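Local atomic coordinates of regulatory Subunit of Protein Kinase A (cAMP-dependent) from Euglena gracilis (Euglena gracilis, PDB entry 6RSX), a protein that binds cyclic AMP in two cyclic nucleotide-binding domains and, as a regulatory subunit of protein kinase A, probably controls a catalytic kinase subunit. Residues A[278-281]-A[282-285]; A[250-253]-A[254-258]. All blocks are in the same frame, centred on the assembly; numbering follows the deposited sequence.

Contact 1. Residues A[278-281]-A[282-285]; sequences QRNM and QNYS. With CMP (adenosine-3',5'-cyclic-monophosphate), chain C.
Asn280 O receives two donors from Asn283: the backbone N lies 3.0 Å away with an N-H...O angle of 155°, while the side-chain ND2 adds a weak, strongly bent bond. The same ND2 makes a second weak bond, 3.0 Å to Asn280 OD1, so one amide nitrogen bridges the carbonyl and the side chain of the residue three positions earlier. The Asn280 torsion allows this, since CG stands anti to its own backbone N (chi1 -179°); the two amide planes are steeply inclined to each other. Bonds from Gln282 N to Arg279 O and from Tyr284 N to Met281 O, 2.9 Å, continue the i to i+3 pattern, which is the signature of a 3-10 turn finishing helix 274-280. This turn delivers Tyr284 to the cyclic AMP of the second cyclic nucleotide-binding domain, as the C-terminal helical lid does in protein kinase A regulatory subunits. Its ring lies against the adenine, with Tyr284 CD1 3.4 Å from C5 of the ligand, an offset contact over one face. The opposite face is backed by Met281 CA in a CH-pi contact, 4.1 Å from the ring centroid and 21° off the normal, and Met281 CG reaches Tyr284 CE2 at 3.9 Å. Met281 also packs on Met238, Met241 and Phe242 of helix 237-242. Tyr284 OH is hydrogen-bonded to Glu237, whose other carboxylate oxygen binds the nucleotide.

Contact 2. Residues A[250-253]-A[254-258]; sequences VVSE and GVSHC
The tight connection between strands 249-252 and 256-262, which belong to the two different sheets of the second cyclic nucleotide-binding beta-barrel, is closed by a pair of serines. Ser252 OG stands at the centre: it donates to Gly254 O at 2.6 Å and accepts from Ser256 OG at 3.0 Å. Both directions are defined, giving a short chain of hydrogen bonds that runs from Ser256 through Ser252 to the Gly254 carbonyl. The first bond comes in near the carbonyl's long direction, with a C=O...OG angle of 155° and the donor tilted 23° from the carbonyl plane. Ser252 reaches it because OG is anti to the backbone N (chi1 -170°), which turns the hydroxyl across the bend, while the Ser256 hydroxyl comes to meet it from the following strand. The chain turns sharply through Glu253 to Val255, and Gly254 takes a positive phi, which favours glycine. Across the bend a water donates to both Glu253 O, 2.8 Å away, and Val255 O, at 2.7 Å, bridging two carbonyls, both acceptors. Outside the turn, Gly254 N is held by Asp191, and Ser256 OG is also hydrogen-bonded to Lys212 N; Ser252 packs on Phe189 of strand 185-189. Both serines are buried, and each hydroxyl has at least two protein partners. With its proton directed to Gly254 O and its oxygen taken by Ser256, the Ser252 hydroxyl is probably fixed in rotation, and the bend is held by a side-chain to side-chain and a side-chain to main-chain bond, together with a water bridge.

Overall arrangement
Both contacts are local, and along the chain they follow in series without nesting or crossing. Coming from the N terminus, the chain passes through the first cyclic nucleotide-binding domain and enters the second, where contact 2 closes the bend joining strand 249-252 to strand 256-262 and so couples the two sheets of the barrel. Strand 256-262 then leads into helices 263-269 and 274-280, and contact 1 ends the latter in a 3-10 turn. The centres of the two contacts lie 22 Å apart, with nearest atoms about 9 Å apart and no touch. The same nucleotide relates them: Val250 of 250-253 touches it from the barrel, whereas Tyr284 of 282-285 covers its adenine.

Contact 1. Residues A[278-281]-A[282-285]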
loop_
_atom_site.group_PDB
_atom_site.type_symbol
_atom_site.label_atom_id
_atom_site.label_comp_id
_atom_site.label_asym_id
_atom_site.label_seq_id
_atom_site.Cartn_x
_atom_site.Cartn_y
_atom_site.Cartn_z
ATOM N N GLN A 278 -14.135 -8.001 9.718
ATOM C CA GLN A 278 -15.562 -8.254 9.934
ATOM C C GLN A 278 -15.802 -9.075 11.198
ATOM O O GLN A 278 -16.659 -8.724 12.021
ATOM C CB GLN A 278 -16.158 -8.957 8.711
ATOM C CG GLN A 278 -16.231 -8.078 7.481
ATOM C CD GLN A 278 -16.542 -8.859 6.215
ATOM O OE1 GLN A 278 -16.195 -10.035 6.085
ATOM N NE2 GLN A 278 -17.198 -8.204 5.272
ATOM N N ARG A 279 -15.067 -10.184 11.362
ATOM C CA ARG A 279 -15.185 -10.989 12.576
ATOM C C ARG A 279 -14.947 -10.139 13.817
ATOM O O ARG A 279 -15.706 -10.211 14.795
ATOM C CB ARG A 279 -14.194 -12.161 12.543
ATOM C CG ARG A 279 -14.710 -13.435 11.877
ATOM C CD ARG A 279 -13.733 -14.606 12.036
ATOM N NE ARG A 279 -12.494 -14.393 11.287
ATOM C CZ ARG A 279 -12.333 -14.687 9.998
ATOM N NH1 ARG A 279 -13.329 -15.219 9.300
ATOM N NH2 ARG A 279 -11.175 -14.443 9.401
ATOM N N ASN A 280 -13.901 -9.318 13.795
ATOM C CA ASN A 280 -13.565 -8.564 14.990
ATOM C C ASN A 280 -14.683 -7.631 15.437
ATOM O O ASN A 280 -14.727 -7.258 16.614
ATOM C CB ASN A 280 -12.312 -7.752 14.764
ATOM C CG ASN A 280 -11.923 -6.977 15.968
ATOM O OD1 ASN A 280 -11.480 -7.555 16.965
ATOM N ND2 ASN A 280 -12.084 -5.648 15.906
ATOM N N MET A 281 -15.554 -7.197 14.527
ATOM C CA MET A 281 -16.641 -6.313 14.938
ATOM C C MET A 281 -17.614 -7.002 15.897
ATOM O O MET A 281 -18.398 -6.318 16.564
ATOM C CB MET A 281 -17.383 -5.792 13.714
ATOM C CG MET A 281 -16.503 -4.901 12.820
ATOM S SD MET A 281 -17.446 -4.460 11.344
ATOM C CE MET A 281 -16.339 -3.299 10.542
ATOM N N GLN A 282 -17.570 -8.334 15.984
ATOM C CA GLN A 282 -18.355 -9.036 16.998
ATOM C C GLN A 282 -18.042 -8.522 18.394
ATOM O O GLN A 282 -18.921 -8.513 19.267
ATOM C CB GLN A 282 -18.087 -10.543 16.935
ATOM C CG GLN A 282 -18.600 -11.222 15.681
ATOM C CD GLN A 282 -17.926 -12.568 15.441
ATOM O OE1 GLN A 282 -17.241 -13.101 16.322
ATOM N NE2 GLN A 282 -18.109 -13.119 14.241
ATOM N N ASN A 283 -16.804 -8.095 18.633
ATOM C CA ASN A 283 -16.419 -7.613 19.953
ATOM C C ASN A 283 -17.004 -6.246 20.274
ATOM O O ASN A 283 -16.852 -5.785 21.410
ATOM C CB ASN A 283 -14.890 -7.549 20.077
ATOM C CG ASN A 283 -14.223 -8.900 19.855
ATOM O OD1 ASN A 283 -14.500 -9.878 20.557
ATOM N ND2 ASN A 283 -13.341 -8.961 18.862
ATOM N N TYR A 284 -17.655 -5.586 19.313
ATOM C CA TYR A 284 -18.143 -4.240 19.554
ATOM C C TYR A 284 -19.539 -4.220 20.163
ATOM O O TYR A 284 -19.950 -3.174 20.671
ATOM C CB TYR A 284 -18.177 -3.421 18.267
ATOM C CG TYR A 284 -16.806 -3.188 17.628
ATOM C CD1 TYR A 284 -15.630 -3.403 18.346
ATOM C CD2 TYR A 284 -16.711 -2.745 16.314
ATOM C CE1 TYR A 284 -14.375 -3.190 17.766
ATOM C CE2 TYR A 284 -15.447 -2.531 15.715
ATOM C CZ TYR A 284 -14.295 -2.749 16.457
ATOM O OH TYR A 284 -13.053 -2.554 15.862
ATOM N N SER A 285 -20.280 -5.323 20.100
ATOM C CA SER A 285 -21.621 -5.330 20.689
ATOM C C SER A 285 -22.014 -6.744 21.107
ATOM O O SER A 285 -21.601 -7.727 20.485
ATOM C CB SER A 285 -22.664 -4.755 19.714
ATOM O OG SER A 285 -22.583 -5.358 18.425
HETATM P P CMP C . -14.473 3.821 13.454
HETATM O O1P CMP C . -13.931 4.160 11.947
HETATM O O2P CMP C . -15.934 3.921 13.660
HETATM O "O5'" CMP C . -13.827 4.897 14.438
HETATM C "C5'" CMP C . -13.751 4.605 15.838
HETATM C "C4'" CMP C . -13.262 3.190 15.991
HETATM O "O4'" CMP C . -13.209 2.689 17.337
HETATM C "C3'" CMP C . -14.047 2.114 15.289
HETATM O "O3'" CMP C . -14.037 2.250 13.869
HETATM C "C2'" CMP C . -13.376 0.857 15.819
HETATM O "O2'" CMP C . -12.166 0.628 15.070
HETATM C "C1'" CMP C . -12.966 1.303 17.243
HETATM N N9 CMP C . -13.649 0.576 18.318
HETATM C C8 CMP C . -13.028 -0.094 19.295
HETATM N N7 CMP C . -13.964 -0.615 20.082
HETATM C C5 CMP C . -15.155 -0.231 19.593
HETATM C C6 CMP C . -16.425 -0.496 20.043
HETATM N N6 CMP C . -16.883 -1.263 21.165
HETATM N N1 CMP C . -17.472 -0.031 19.389
HETATM C C2 CMP C . -17.277 0.725 18.275
HETATM N N3 CMP C . -16.008 0.986 17.813
HETATM C C4 CMP C . -14.972 0.506 18.503
#

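Contact 2. Residues A[250-253]-A[254-258]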
loop_
_atom_site.group_PDB
_atom_site.type_symbol
_atom_site.label_atom_id
_atom_site.label_comp_id
_atom_site.label_asym_id
_atom_site.label_seq_id
_atom_site.Cartn_x
_atom_site.Cartn_y
_atom_site.Cartn_z
ATOM N N VAL A 250 -11.014 7.834 19.423
ATOM C CA VAL A 250 -9.866 7.061 19.871
ATOM C C VAL A 250 -8.771 8.047 20.250
ATOM O O VAL A 250 -8.387 8.905 19.437
ATOM C CB VAL A 250 -9.418 6.057 18.795
ATOM C CG1 VAL A 250 -8.249 5.195 19.304
ATOM C CG2 VAL A 250 -10.601 5.198 18.362
ATOM N N VAL A 251 -8.264 7.926 21.480
ATOM C CA VAL A 251 -7.361 8.912 22.057
ATOM C C VAL A 251 -6.178 8.201 22.715
ATOM O O VAL A 251 -6.346 7.199 23.422
ATOM C CB VAL A 251 -8.120 9.814 23.063
ATOM C CG1 VAL A 251 -8.654 8.975 24.199
ATOM C CG2 VAL A 251 -7.246 10.931 23.569
ATOM N N SER A 252 -4.972 8.696 22.452
ATOM C CA SER A 252 -3.788 8.058 23.001
ATOM C C SER A 252 -3.751 8.237 24.516
ATOM O O SER A 252 -4.146 9.279 25.049
ATOM C CB SER A 252 -2.521 8.636 22.351
ATOM O OG SER A 252 -1.376 7.868 22.704
ATOM N N GLU A 253 -3.313 7.192 25.212
ATOM C CA GLU A 253 -3.122 7.213 26.660
ATOM C C GLU A 253 -1.626 7.028 26.861
ATOM O O GLU A 253 -1.098 5.922 26.689
ATOM C CB GLU A 253 -3.950 6.124 27.347
ATOM C CG GLU A 253 -3.782 6.070 28.862
ATOM C CD GLU A 253 -4.793 6.939 29.607
ATOM O OE1 GLU A 253 -4.869 8.165 29.342
ATOM O OE2 GLU A 253 -5.523 6.389 30.457
ATOM N N GLY A 254 -0.942 8.112 27.194
ATOM C CA GLY A 254 0.499 8.102 27.107
ATOM C C GLY A 254 0.910 8.181 25.653
ATOM O O GLY A 254 0.091 8.419 24.768
ATOM N N VAL A 255 2.207 7.976 25.412
ATOM C CA VAL A 255 2.751 8.015 24.059
ATOM C C VAL A 255 2.469 6.688 23.366
ATOM O O VAL A 255 2.644 5.609 23.950
ATOM C CB VAL A 255 4.254 8.320 24.090
ATOM C CG1 VAL A 255 4.853 8.172 22.693
ATOM C CG2 VAL A 255 4.470 9.723 24.631
ATOM N N SER A 256 2.015 6.764 22.122
ATOM C CA SER A 256 1.711 5.582 21.336
ATOM C C SER A 256 2.364 5.718 19.974
ATOM O O SER A 256 2.441 6.819 19.417
ATOM C CB SER A 256 0.205 5.395 21.158
ATOM O OG SER A 256 -0.380 5.103 22.406
ATOM N N HIS A 257 2.811 4.587 19.434
ATOM C CA HIS A 257 3.355 4.531 18.080
ATOM C C HIS A 257 2.497 3.620 17.230
ATOM O O HIS A 257 2.216 2.474 17.612
ATOM C CB HIS A 257 4.798 4.051 18.074
ATOM C CG HIS A 257 5.699 4.942 18.844
ATOM N ND1 HIS A 257 6.008 4.714 20.164
ATOM C CD2 HIS A 257 6.337 6.083 18.492
ATOM C CE1 HIS A 257 6.813 5.672 20.591
ATOM N NE2 HIS A 257 7.032 6.511 19.594
ATOM N N CYS A 258 2.055 4.145 16.099
ATOM C CA CYS A 258 1.153 3.439 15.218
ATOM C C CYS A 258 1.721 3.437 13.809
ATOM O O CYS A 258 2.716 4.105 13.500
ATOM C CB CYS A 258 -0.231 4.088 15.208
ATOM S SG CYS A 258 -1.067 3.966 16.826
HETATM O O HOH W 1 1.196 4.543 25.899
#